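Local coordinates for putative cell adhesion protein (Bacteroides fragilis, PDB 4H40) that probably serves as a fimbrillin-like pilus subunit in bacterial cell adhesion, at residues 55-60 and 87-92; 44-49 and 176-181; 204-209 and 253-258; 64-69 and 221-226. All blocks are in the same frame, centred on the assembly; numbering follows the deposited sequence.

How the contacts relate
From the N terminus, contact 2 opens first at 44-49, followed by contact 1 at 55-60 and contact 4 at 64-69. Contact 1 closes at 87-92 and is nested in the longer loop that contact 2 completes at 176-181. Contact 3 opens after that, at 204-209, and before it closes at 253-258 the chain returns at 221-226 to close contact 4, which therefore crosses the other three. Contacts 1 and 3 lie on opposite sides of the chain's centre. V60 of contact 1 packs on L68 of contact 4, and T181 of contact 2 on V257 of contact 3, so strand 177-190 ties the N-terminal strands to the later sheet layers.

Contact 1: residues 55-60 and 87-92; sequences STIRLV and SLLYPC
I57 and L89 meet through aliphatic carbons alone, their side chains crossing at about a right angle. Starting from the backbone of I57, CB stands back from the other strand, 5.1 Å from L89 CD2. The next atom makes the contact: CG1 comes to 4.1 Å from L89 CD2. With chi1 at 71°, CG1 of I57 is lodged between the backbone N and the carbonyl carbon, and this rotation carries the longer branch across to the leucine. CG2 branches off beside the backbone N and stays 4.9 Å from L89 CD2. Beyond CG1 the terminal methyl turns off again, with CD1 of I57 4.7 Å from L89 CD2, so the leucine methyl sits against the flank of the isoleucine and not against its tip. One residue earlier, the T56 methyl CG2 makes a second and looser contact at 4.4 Å from C92 SG, both residues being buried. The other branch of T56 is polar and is held by bonds of OG1 with G98 O and A123 N, which leaves the methyl to face the sulfur. Strand 74-79 pairs antiparallel with both 56-62 and 88-94, so the contact joins two strands that share a neighbour in this fimbrillin-like fold. V78 of that shared strand touches L89, I119 and S121 of strand 113-121 pack on I57, and V100 of strand 100-102 lies against both T56 and C92.

Contact 2: residues 44-49 and 176-181; sequences KDRPIF and PIINQT
R46 and I178 form the inner half of this contact, while I48 and P176 form the outer one. On the inner side the guanidinium of R46 reaches the buried isoleucine, NH2 lying 4.4 Å from I178 CD1 and approaching it obliquely. The isoleucine presents this methyl through an outstretched side chain, with CG1 directed opposite the backbone N (chi1 -171°). Y24 and I27 also pack on R46, and NH2 has a weak hydrogen bond to P25 O, so the arginine runs along a surface made by several pieces of chain. The outer half lies nearer solvent, although its two residues bury more of each other. There the CG2 methyl of the exposed I48 rests 4.4 Å from P176 CB, and Y24 touches both residues. The contact joins the irregular chain that leads into strand 56-62 to the start of strand 177-190, with strand 23-24 closely associated with each. Just past I178, the side chain of Q180 folds back on the backbone: NE2 gives a 3.0 Å bond to I178 O, with an N-H...O angle of 157°, the donor standing above the carbonyl plane, and NE2 also bonds D144 OD2. Between the segments themselves the chemistry is almost wholly dispersive. A methyl meets a proline ring, and another methyl meets a guanidinium that has a weak hydrogen bond to P25 O, so the pairing carries little directional constraint of its own.

Contact 3: residues 204-209 and 253-258; sequences IEISGI and AHTGVL
I206 and T255 point at each other tip to tip across the interior, I206 CD1 lying 3.8 Å from T255 CG2. The isoleucine is extended to its last carbon (chi2 175°), and CD1 is therefore its farthest-reaching atom. The threonine turns its methyl to meet it: OG1 is placed opposite the backbone N at chi1 -159°, and CG2 occupies the space between that nitrogen and the carbonyl carbon. Two residues back along each strand, I204 repeats the approach with a shorter partner, its CD1 coming to 3.7 Å from A253 CB. Farther on, I209 CD1 faces V257 CG1 at 4.4 Å, a wider pair beyond G208, whose phi is positive. All six side chains set out from their backbones toward the facing segment, and the end-to-end directions of 204-209 and 253-257 differ by 12°. This is face-to-face packing of a beta-sandwich, consistent with the transthyretin-like clan: 197-207 belongs to the antiparallel four-stranded sheet with 237-240, 266-275 and 278-287, and 251-257 pairs with 177-190 in the other layer. Between them, E205 and H254 take no part in the contact: E205 makes a salt bridge to R239, and H254, which points away, hydrogen-bonds the hydroxyl of Y139. Inside, M184 and F186 of strand 177-190 close on I206, V269 and L271 of strand 266-275 on I204, and I240 of strand 237-240 covers A253 and T255.

Contact 4: residues 64-69 and 221-226; sequences DAKNLL and WVNGDV
K66 lies along V222 and reaches past it to N223, bringing the connection between the paired antiparallel strands 56-62 and 74-79 against a short 3-10 turn, 221-223. The near part of the lysine meets the valine: K66 CB is 4.1 Å from V222 CG2, and the backbone atom K66 O is 3.9 Å from V222 CG1. V222 is buried, and its two methyls make up the apolar part of the contact. From there the lysine chain stays extended to its amine and crosses the side chain of the exposed N223 at a slant. A water ties the far end in, accepting a 2.9 Å bond from K66 NZ and donating a weak one, 3.3 Å, to V222 O. K66 makes a cation-pi contact with Y116, which probably helps to fix where the charge comes to rest. M152 packs on both K66 and V222, and Y62 of strand 56-62 also touches the valine, so the turn rests against strand 56-62 and the loop that holds M152. In the next layer, the 3-10 turn is closed by its own backbone, G224 N bonding W221 O at 3.1 Å. W221, at the start of that turn, packs on Y62 and L120 and makes a cation-pi contact with R118. D225 O lies at the edge of the indole and in its plane, 3.2 Å from W221 CD1.

Contact 1: residues 55-60 and 87-92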
loop_
_atom_site.group_PDB
_atom_site.type_symbol
_atom_site.label_atom_id
_atom_site.label_comp_id
_atom_site.label_asym_id
_atom_site.label_seq_id
_atom_site.Cartn_x
_atom_site.Cartn_y
_atom_site.Cartn_z
ATOM N N SER B 55 -16.707 -25.120 18.645
ATOM C CA SER B 55 -15.919 -24.176 19.434
ATOM C C SER B 55 -16.298 -24.301 20.902
ATOM O O SER B 55 -17.333 -24.883 21.226
ATOM C CB SER B 55 -16.108 -22.745 18.938
ATOM O OG SER B 55 -17.387 -22.225 19.246
ATOM N N THR B 56 -15.433 -23.812 21.790
ATOM C CA THR B 56 -15.698 -23.884 23.224
ATOM C C THR B 56 -15.767 -22.493 23.799
ATOM O O THR B 56 -15.135 -21.574 23.263
ATOM C CB THR B 56 -14.638 -24.722 23.978
ATOM O OG1 THR B 56 -13.344 -24.129 23.830
ATOM C CG2 THR B 56 -14.621 -26.182 23.550
ATOM N N ILE B 57 -16.554 -22.329 24.870
ATOM C CA ILE B 57 -16.651 -21.068 25.595
ATOM C C ILE B 57 -16.375 -21.357 27.057
ATOM O O ILE B 57 -16.761 -22.413 27.541
ATOM C CB ILE B 57 -17.989 -20.269 25.391
ATOM C CG1 ILE B 57 -19.193 -20.914 26.051
ATOM C CG2 ILE B 57 -18.291 -19.934 23.940
ATOM C CD1 ILE B 57 -19.699 -20.103 27.169
ATOM N N ARG B 58 -15.686 -20.448 27.744
ATOM C CA ARG B 58 -15.457 -20.497 29.187
ATOM C C ARG B 58 -16.304 -19.438 29.880
ATOM O O ARG B 58 -16.235 -18.258 29.540
ATOM C CB ARG B 58 -13.983 -20.302 29.581
ATOM C CG ARG B 58 -13.801 -20.083 31.102
ATOM C CD ARG B 58 -12.370 -20.122 31.585
ATOM N NE ARG B 58 -11.690 -21.350 31.175
ATOM C CZ ARG B 58 -11.677 -22.485 31.865
ATOM N NH1 ARG B 58 -12.291 -22.566 33.038
ATOM N NH2 ARG B 58 -11.038 -23.544 31.393
ATOM N N LEU B 59 -17.057 -19.855 30.875
ATOM C CA LEU B 59 -17.851 -18.952 31.677
ATOM C C LEU B 59 -17.032 -18.660 32.931
ATOM O O LEU B 59 -16.715 -19.597 33.657
ATOM C CB LEU B 59 -19.199 -19.635 31.973
ATOM C CG LEU B 59 -20.353 -18.802 32.511
ATOM C CD1 LEU B 59 -20.885 -17.854 31.472
ATOM C CD2 LEU B 59 -21.475 -19.704 32.911
ATOM N N VAL B 60 -16.575 -17.392 33.099
ATOM C CA VAL B 60 -15.762 -16.884 34.225
ATOM C C VAL B 60 -16.726 -16.163 35.173
ATOM O O VAL B 60 -17.379 -15.196 34.752
ATOM C CB VAL B 60 -14.584 -15.947 33.778
ATOM C CG1 VAL B 60 -13.678 -15.581 34.957
ATOM C CG2 VAL B 60 -13.768 -16.546 32.632
ATOM N N SER B 87 -27.619 -22.131 18.104
ATOM C CA SER B 87 -26.559 -22.685 18.941
ATOM C C SER B 87 -27.105 -23.256 20.274
ATOM O O SER B 87 -28.035 -22.686 20.868
ATOM C CB SER B 87 -25.500 -21.627 19.231
ATOM O OG SER B 87 -24.907 -21.152 18.035
ATOM N N LEU B 88 -26.496 -24.395 20.724
ATOM C CA LEU B 88 -26.748 -25.058 22.012
ATOM C C LEU B 88 -25.416 -25.277 22.754
ATOM O O LEU B 88 -24.428 -25.665 22.116
ATOM C CB LEU B 88 -27.509 -26.381 21.837
ATOM C CG LEU B 88 -28.875 -26.308 21.123
ATOM C CD1 LEU B 88 -29.445 -27.673 20.929
ATOM C CD2 LEU B 88 -29.869 -25.418 21.870
ATOM N N LEU B 89 -25.381 -25.003 24.082
ATOM C CA LEU B 89 -24.154 -25.086 24.906
ATOM C C LEU B 89 -24.156 -26.300 25.845
ATOM O O LEU B 89 -25.014 -26.419 26.735
ATOM C CB LEU B 89 -23.955 -23.790 25.710
ATOM C CG LEU B 89 -23.833 -22.500 24.886
ATOM C CD1 LEU B 89 -24.022 -21.270 25.753
ATOM C CD2 LEU B 89 -22.506 -22.420 24.190
ATOM N N TYR B 90 -23.187 -27.210 25.633
ATOM C CA TYR B 90 -23.079 -28.455 26.387
ATOM C C TYR B 90 -21.900 -28.449 27.347
ATOM O O TYR B 90 -20.764 -28.303 26.900
ATOM C CB TYR B 90 -22.950 -29.654 25.437
ATOM C CG TYR B 90 -24.121 -29.809 24.497
ATOM C CD1 TYR B 90 -24.132 -29.179 23.257
ATOM C CD2 TYR B 90 -25.218 -30.606 24.838
ATOM C CE1 TYR B 90 -25.218 -29.309 22.389
ATOM C CE2 TYR B 90 -26.309 -30.743 23.981
ATOM C CZ TYR B 90 -26.301 -30.102 22.753
ATOM O OH TYR B 90 -27.368 -30.254 21.901
ATOM N N PRO B 91 -22.131 -28.675 28.654
ATOM C CA PRO B 91 -21.002 -28.716 29.598
ATOM C C PRO B 91 -19.932 -29.705 29.141
ATOM O O PRO B 91 -20.250 -30.799 28.677
ATOM C CB PRO B 91 -21.657 -29.156 30.918
ATOM C CG PRO B 91 -23.068 -28.733 30.796
ATOM C CD PRO B 91 -23.419 -28.891 29.344
ATOM N N CYS B 92 -18.673 -29.289 29.200
ATOM C CA CYS B 92 -17.565 -30.137 28.783
ATOM C C CYS B 92 -16.342 -29.899 29.672
ATOM O O CYS B 92 -16.367 -29.040 30.562
ATOM C CB CYS B 92 -17.242 -29.919 27.302
ATOM S SG CYS B 92 -16.547 -28.289 26.908
#

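Contact 2: residues 44-49 and 176-181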
loop_
_atom_site.group_PDB
_atom_site.type_symbol
_atom_site.label_atom_id
_atom_site.label_comp_id
_atom_site.label_asym_id
_atom_site.label_seq_id
_atom_site.Cartn_x
_atom_site.Cartn_y
_atom_site.Cartn_z
ATOM N N LYS B 44 -23.649 -0.942 16.598
ATOM C CA LYS B 44 -25.106 -0.846 16.427
ATOM C C LYS B 44 -25.596 -1.534 15.128
ATOM O O LYS B 44 -26.499 -2.371 15.222
ATOM C CB LYS B 44 -25.667 0.600 16.566
ATOM C CG LYS B 44 -25.154 1.653 15.589
ATOM C CD LYS B 44 -26.050 2.896 15.589
ATOM C CE LYS B 44 -25.796 3.796 14.403
ATOM N NZ LYS B 44 -26.782 4.909 14.341
ATOM N N ASP B 45 -24.953 -1.271 13.969
ATOM C CA ASP B 45 -25.358 -1.873 12.686
ATOM C C ASP B 45 -24.506 -3.080 12.285
ATOM O O ASP B 45 -24.466 -3.444 11.106
ATOM C CB ASP B 45 -25.307 -0.826 11.567
ATOM C CG ASP B 45 -26.132 0.408 11.829
ATOM O OD1 ASP B 45 -27.169 0.297 12.531
ATOM O OD2 ASP B 45 -25.763 1.479 11.312
ATOM N N ARG B 46 -23.817 -3.690 13.252
ATOM C CA ARG B 46 -22.978 -4.845 12.980
ATOM C C ARG B 46 -23.775 -6.121 13.151
ATOM O O ARG B 46 -24.502 -6.255 14.145
ATOM C CB ARG B 46 -21.742 -4.851 13.881
ATOM C CG ARG B 46 -20.693 -3.820 13.466
ATOM C CD ARG B 46 -19.646 -4.367 12.517
ATOM N NE ARG B 46 -18.952 -5.536 13.050
ATOM C CZ ARG B 46 -17.845 -5.476 13.778
ATOM N NH1 ARG B 46 -17.318 -4.299 14.100
ATOM N NH2 ARG B 46 -17.267 -6.586 14.205
ATOM N N PRO B 47 -23.697 -7.060 12.177
ATOM C CA PRO B 47 -24.439 -8.321 12.342
ATOM C C PRO B 47 -23.726 -9.258 13.299
ATOM O O PRO B 47 -22.484 -9.251 13.407
ATOM C CB PRO B 47 -24.502 -8.906 10.934
ATOM C CG PRO B 47 -23.465 -8.181 10.120
ATOM C CD PRO B 47 -22.890 -7.053 10.933
ATOM N N ILE B 48 -24.528 -10.068 13.988
ATOM C CA ILE B 48 -24.047 -11.071 14.925
ATOM C C ILE B 48 -24.136 -12.432 14.250
ATOM O O ILE B 48 -25.193 -12.793 13.723
ATOM C CB ILE B 48 -24.856 -11.004 16.251
ATOM C CG1 ILE B 48 -24.578 -9.678 16.956
ATOM C CG2 ILE B 48 -24.532 -12.176 17.180
ATOM C CD1 ILE B 48 -25.691 -9.126 17.641
ATOM N N PHE B 49 -23.030 -13.183 14.270
ATOM C CA PHE B 49 -22.963 -14.533 13.741
ATOM C C PHE B 49 -23.170 -15.522 14.863
ATOM O O PHE B 49 -22.992 -15.164 16.025
ATOM C CB PHE B 49 -21.609 -14.779 13.071
ATOM C CG PHE B 49 -21.393 -14.134 11.723
ATOM C CD1 PHE B 49 -22.340 -13.270 11.183
ATOM C CD2 PHE B 49 -20.220 -14.359 11.007
ATOM C CE1 PHE B 49 -22.114 -12.629 9.965
ATOM C CE2 PHE B 49 -20.009 -13.742 9.764
ATOM C CZ PHE B 49 -20.962 -12.879 9.251
ATOM N N PRO B 176 -23.286 -11.064 23.243
ATOM C CA PRO B 176 -22.371 -11.476 22.170
ATOM C C PRO B 176 -20.910 -11.173 22.561
ATOM O O PRO B 176 -20.654 -10.335 23.432
ATOM C CB PRO B 176 -22.835 -10.664 20.960
ATOM C CG PRO B 176 -23.571 -9.502 21.517
ATOM C CD PRO B 176 -24.120 -9.907 22.847
ATOM N N ILE B 177 -19.955 -11.915 21.968
ATOM C CA ILE B 177 -18.528 -11.733 22.233
ATOM C C ILE B 177 -17.857 -11.186 20.950
ATOM O O ILE B 177 -18.459 -11.163 19.887
ATOM C CB ILE B 177 -17.869 -13.013 22.830
ATOM C CG1 ILE B 177 -18.043 -14.265 21.923
ATOM C CG2 ILE B 177 -18.374 -13.259 24.267
ATOM C CD1 ILE B 177 -17.516 -15.628 22.529
ATOM N N ILE B 178 -16.659 -10.668 21.067
ATOM C CA ILE B 178 -15.959 -10.005 19.971
ATOM C C ILE B 178 -14.482 -10.320 20.100
ATOM O O ILE B 178 -14.018 -10.696 21.188
ATOM C CB ILE B 178 -16.294 -8.474 20.026
ATOM C CG1 ILE B 178 -15.805 -7.686 18.793
ATOM C CG2 ILE B 178 -15.928 -7.823 21.377
ATOM C CD1 ILE B 178 -16.549 -6.431 18.525
ATOM N N ASN B 179 -13.754 -10.204 18.986
ATOM C CA ASN B 179 -12.324 -10.508 18.853
ATOM C C ASN B 179 -11.423 -9.583 19.642
ATOM O O ASN B 179 -11.563 -8.356 19.587
ATOM C CB ASN B 179 -11.910 -10.452 17.393
ATOM C CG ASN B 179 -12.280 -11.687 16.652
ATOM O OD1 ASN B 179 -11.672 -12.751 16.842
ATOM N ND2 ASN B 179 -13.329 -11.578 15.861
ATOM N N GLN B 180 -10.441 -10.196 20.302
ATOM C CA GLN B 180 -9.449 -9.500 21.111
ATOM C C GLN B 180 -8.178 -9.266 20.344
ATOM O O GLN B 180 -7.373 -8.428 20.750
ATOM C CB GLN B 180 -9.164 -10.284 22.408
ATOM C CG GLN B 180 -10.396 -10.428 23.314
ATOM C CD GLN B 180 -11.113 -9.118 23.540
ATOM O OE1 GLN B 180 -10.614 -8.214 24.212
ATOM N NE2 GLN B 180 -12.258 -8.955 22.909
ATOM N N THR B 181 -8.027 -9.954 19.211
ATOM C CA THR B 181 -6.840 -9.842 18.376
ATOM C C THR B 181 -7.165 -9.278 16.995
ATOM O O THR B 181 -8.326 -9.215 16.583
ATOM C CB THR B 181 -6.124 -11.216 18.206
ATOM O OG1 THR B 181 -6.842 -12.009 17.298
ATOM C CG2 THR B 181 -5.980 -11.970 19.461
#

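Contact 3: residues 204-209 and 253-258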
loop_
_atom_site.group_PDB
_atom_site.type_symbol
_atom_site.label_atom_id
_atom_site.label_comp_id
_atom_site.label_asym_id
_atom_site.label_seq_id
_atom_site.Cartn_x
_atom_site.Cartn_y
_atom_site.Cartn_z
ATOM N N ILE B 204 3.538 -19.071 5.050
ATOM C CA ILE B 204 3.625 -17.606 5.120
ATOM C C ILE B 204 4.108 -17.196 6.513
ATOM O O ILE B 204 3.454 -17.501 7.514
ATOM C CB ILE B 204 2.258 -16.957 4.753
ATOM C CG1 ILE B 204 1.879 -17.281 3.302
ATOM C CG2 ILE B 204 2.263 -15.428 5.030
ATOM C CD1 ILE B 204 0.479 -17.182 3.039
ATOM N N GLU B 205 5.266 -16.534 6.566
ATOM C CA GLU B 205 5.852 -16.052 7.808
ATOM C C GLU B 205 5.754 -14.513 7.887
ATOM O O GLU B 205 6.261 -13.790 7.025
ATOM C CB GLU B 205 7.288 -16.534 7.960
ATOM C CG GLU B 205 7.872 -16.189 9.317
ATOM C CD GLU B 205 9.103 -16.981 9.705
ATOM O OE1 GLU B 205 10.029 -17.106 8.868
ATOM O OE2 GLU B 205 9.148 -17.461 10.862
ATOM N N ILE B 206 5.025 -14.053 8.902
ATOM C CA ILE B 206 4.811 -12.665 9.257
ATOM C C ILE B 206 5.840 -12.367 10.375
ATOM O O ILE B 206 5.951 -13.129 11.325
ATOM C CB ILE B 206 3.330 -12.452 9.659
ATOM C CG1 ILE B 206 2.381 -12.980 8.543
ATOM C CG2 ILE B 206 3.037 -10.983 10.010
ATOM C CD1 ILE B 206 0.929 -12.940 8.859
ATOM N N SER B 207 6.649 -11.322 10.197
ATOM C CA SER B 207 7.733 -10.928 11.104
ATOM C C SER B 207 7.643 -9.458 11.476
ATOM O O SER B 207 7.153 -8.654 10.682
ATOM C CB SER B 207 9.085 -11.188 10.440
ATOM O OG SER B 207 9.506 -12.538 10.556
ATOM N N GLY B 208 8.145 -9.126 12.660
ATOM C CA GLY B 208 8.168 -7.764 13.179
ATOM C C GLY B 208 6.874 -7.356 13.845
ATOM O O GLY B 208 6.454 -6.199 13.755
ATOM N N ILE B 209 6.231 -8.309 14.517
ATOM C CA ILE B 209 4.957 -8.057 15.183
ATOM C C ILE B 209 5.177 -8.037 16.725
ATOM O O ILE B 209 6.307 -8.220 17.185
ATOM C CB ILE B 209 3.881 -9.068 14.702
ATOM C CG1 ILE B 209 4.474 -10.494 14.509
ATOM C CG2 ILE B 209 3.260 -8.558 13.435
ATOM C CD1 ILE B 209 3.504 -11.632 14.636
ATOM N N ALA B 253 -4.958 -17.874 3.189
ATOM C CA ALA B 253 -4.290 -18.110 4.464
ATOM C C ALA B 253 -4.613 -16.966 5.403
ATOM O O ALA B 253 -4.681 -15.823 4.967
ATOM C CB ALA B 253 -2.791 -18.256 4.261
ATOM N N HIS B 254 -4.907 -17.268 6.655
ATOM C CA HIS B 254 -5.202 -16.250 7.658
ATOM C C HIS B 254 -4.595 -16.619 9.009
ATOM O O HIS B 254 -4.230 -17.767 9.251
ATOM C CB HIS B 254 -6.710 -15.982 7.789
ATOM C CG HIS B 254 -7.505 -17.151 8.273
ATOM N ND1 HIS B 254 -7.970 -17.216 9.566
ATOM C CD2 HIS B 254 -7.907 -18.258 7.614
ATOM C CE1 HIS B 254 -8.643 -18.348 9.653
ATOM N NE2 HIS B 254 -8.613 -19.016 8.511
ATOM N N THR B 255 -4.439 -15.624 9.861
ATOM C CA THR B 255 -3.912 -15.810 11.199
ATOM C C THR B 255 -4.290 -14.643 12.063
ATOM O O THR B 255 -4.574 -13.547 11.553
ATOM C CB THR B 255 -2.380 -16.010 11.188
ATOM O OG1 THR B 255 -2.005 -16.654 12.384
ATOM C CG2 THR B 255 -1.591 -14.725 11.019
ATOM N N GLY B 256 -4.250 -14.890 13.370
ATOM C CA GLY B 256 -4.474 -13.862 14.363
ATOM C C GLY B 256 -3.141 -13.223 14.655
ATOM O O GLY B 256 -2.105 -13.897 14.604
ATOM N N VAL B 257 -3.151 -11.925 14.926
ATOM C CA VAL B 257 -1.964 -11.187 15.332
ATOM C C VAL B 257 -2.399 -10.275 16.472
ATOM O O VAL B 257 -3.523 -9.775 16.476
ATOM C CB VAL B 257 -1.177 -10.442 14.198
ATOM C CG1 VAL B 257 -0.599 -11.428 13.192
ATOM C CG2 VAL B 257 -2.028 -9.412 13.488
ATOM N N LEU B 258 -1.545 -10.111 17.457
ATOM C CA LEU B 258 -1.871 -9.265 18.591
ATOM C C LEU B 258 -1.890 -7.804 18.170
ATOM O O LEU B 258 -1.062 -7.452 17.323
ATOM C CB LEU B 258 -0.831 -9.453 19.711
ATOM C CG LEU B 258 -0.723 -10.809 20.376
ATOM C CD1 LEU B 258 0.475 -10.810 21.317
ATOM C CD2 LEU B 258 -1.982 -11.146 21.148
#

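Contact 4: residues 64-69 and 221-226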
loop_
_atom_site.group_PDB
_atom_site.type_symbol
_atom_site.label_atom_id
_atom_site.label_comp_id
_atom_site.label_asym_id
_atom_site.label_seq_id
_atom_site.Cartn_x
_atom_site.Cartn_y
_atom_site.Cartn_z
ATOM N N ASP B 64 -20.375 -10.196 43.673
ATOM C CA ASP B 64 -20.904 -8.831 43.522
ATOM C C ASP B 64 -19.806 -7.744 43.670
ATOM O O ASP B 64 -19.987 -6.632 43.174
ATOM C CB ASP B 64 -22.069 -8.565 44.507
ATOM C CG ASP B 64 -21.843 -9.029 45.934
ATOM O OD1 ASP B 64 -20.892 -8.527 46.582
ATOM O OD2 ASP B 64 -22.649 -9.852 46.424
ATOM N N ALA B 65 -18.670 -8.083 44.310
ATOM C CA ALA B 65 -17.530 -7.188 44.510
ATOM C C ALA B 65 -16.438 -7.384 43.419
ATOM O O ALA B 65 -15.337 -6.836 43.545
ATOM C CB ALA B 65 -16.942 -7.400 45.895
ATOM N N LYS B 66 -16.766 -8.138 42.341
ATOM C CA LYS B 66 -15.929 -8.435 41.162
ATOM C C LYS B 66 -14.675 -9.289 41.499
ATOM O O LYS B 66 -13.639 -9.161 40.830
ATOM C CB LYS B 66 -15.527 -7.151 40.395
ATOM C CG LYS B 66 -16.680 -6.458 39.679
ATOM C CD LYS B 66 -16.178 -5.235 38.936
ATOM C CE LYS B 66 -17.277 -4.416 38.300
ATOM N NZ LYS B 66 -16.723 -3.397 37.356
ATOM N N ASN B 67 -14.804 -10.211 42.490
ATOM C CA ASN B 67 -13.732 -11.140 42.891
ATOM C C ASN B 67 -13.971 -12.502 42.251
ATOM O O ASN B 67 -15.104 -12.991 42.253
ATOM C CB ASN B 67 -13.618 -11.277 44.409
ATOM C CG ASN B 67 -13.440 -9.973 45.145
ATOM O OD1 ASN B 67 -12.488 -9.212 44.915
ATOM N ND2 ASN B 67 -14.351 -9.702 46.070
ATOM N N LEU B 68 -12.902 -13.113 41.714
ATOM C CA LEU B 68 -12.943 -14.394 41.008
ATOM C C LEU B 68 -13.479 -15.551 41.866
ATOM O O LEU B 68 -13.059 -15.738 43.015
ATOM C CB LEU B 68 -11.542 -14.744 40.475
ATOM C CG LEU B 68 -11.423 -15.919 39.503
ATOM C CD1 LEU B 68 -12.291 -15.726 38.273
ATOM C CD2 LEU B 68 -9.976 -16.121 39.098
ATOM N N LEU B 69 -14.401 -16.331 41.277
ATOM C CA LEU B 69 -14.988 -17.505 41.915
ATOM C C LEU B 69 -14.626 -18.736 41.092
ATOM O O LEU B 69 -15.435 -19.224 40.298
ATOM C CB LEU B 69 -16.521 -17.370 42.107
ATOM C CG LEU B 69 -17.053 -16.216 42.985
ATOM C CD1 LEU B 69 -18.551 -16.264 43.079
ATOM C CD2 LEU B 69 -16.440 -16.218 44.375
ATOM N N TRP B 221 -8.376 -7.320 33.952
ATOM C CA TRP B 221 -9.368 -7.570 32.914
ATOM C C TRP B 221 -10.817 -7.312 33.366
ATOM O O TRP B 221 -11.566 -6.693 32.622
ATOM C CB TRP B 221 -9.237 -9.006 32.385
ATOM C CG TRP B 221 -10.083 -9.277 31.178
ATOM C CD1 TRP B 221 -10.207 -8.492 30.066
ATOM C CD2 TRP B 221 -10.934 -10.412 30.967
ATOM N NE1 TRP B 221 -11.078 -9.070 29.176
ATOM C CE2 TRP B 221 -11.533 -10.256 29.697
ATOM C CE3 TRP B 221 -11.209 -11.572 31.706
ATOM C CZ2 TRP B 221 -12.440 -11.186 29.176
ATOM C CZ3 TRP B 221 -12.085 -12.506 31.175
ATOM C CH2 TRP B 221 -12.694 -12.306 29.927
ATOM N N VAL B 222 -11.193 -7.751 34.575
ATOM C CA VAL B 222 -12.550 -7.602 35.114
ATOM C C VAL B 222 -12.966 -6.097 35.294
ATOM O O VAL B 222 -14.164 -5.784 35.290
ATOM C CB VAL B 222 -12.707 -8.416 36.419
ATOM C CG1 VAL B 222 -11.893 -7.828 37.562
ATOM C CG2 VAL B 222 -14.171 -8.584 36.802
ATOM N N ASN B 223 -11.995 -5.178 35.408
ATOM C CA ASN B 223 -12.331 -3.771 35.575
ATOM C C ASN B 223 -12.163 -2.956 34.269
ATOM O O ASN B 223 -12.293 -1.730 34.300
ATOM C CB ASN B 223 -11.548 -3.169 36.721
ATOM C CG ASN B 223 -12.097 -3.600 38.060
ATOM O OD1 ASN B 223 -11.560 -4.498 38.712
ATOM N ND2 ASN B 223 -13.212 -3.004 38.479
ATOM N N GLY B 224 -11.942 -3.641 33.142
ATOM C CA GLY B 224 -11.872 -3.009 31.825
ATOM C C GLY B 224 -10.553 -2.968 31.068
ATOM O O GLY B 224 -10.500 -2.358 29.994
ATOM N N ASP B 225 -9.479 -3.589 31.599
ATOM C CA ASP B 225 -8.191 -3.608 30.904
ATOM C C ASP B 225 -8.297 -4.497 29.676
ATOM O O ASP B 225 -9.040 -5.488 29.680
ATOM C CB ASP B 225 -7.040 -4.056 31.824
ATOM C CG ASP B 225 -6.574 -3.010 32.837
ATOM O OD1 ASP B 225 -6.893 -1.807 32.652
ATOM O OD2 ASP B 225 -5.871 -3.389 33.799
ATOM N N VAL B 226 -7.637 -4.069 28.588
ATOM C CA VAL B 226 -7.613 -4.715 27.263
ATOM C C VAL B 226 -6.172 -4.731 26.735
ATOM O O VAL B 226 -5.355 -3.928 27.200
ATOM C CB VAL B 226 -8.582 -4.027 26.265
ATOM C CG1 VAL B 226 -10.038 -4.321 26.609
ATOM C CG2 VAL B 226 -8.341 -2.521 26.177
HETATM O O HOH W 1 -16.247 -3.340 34.493
#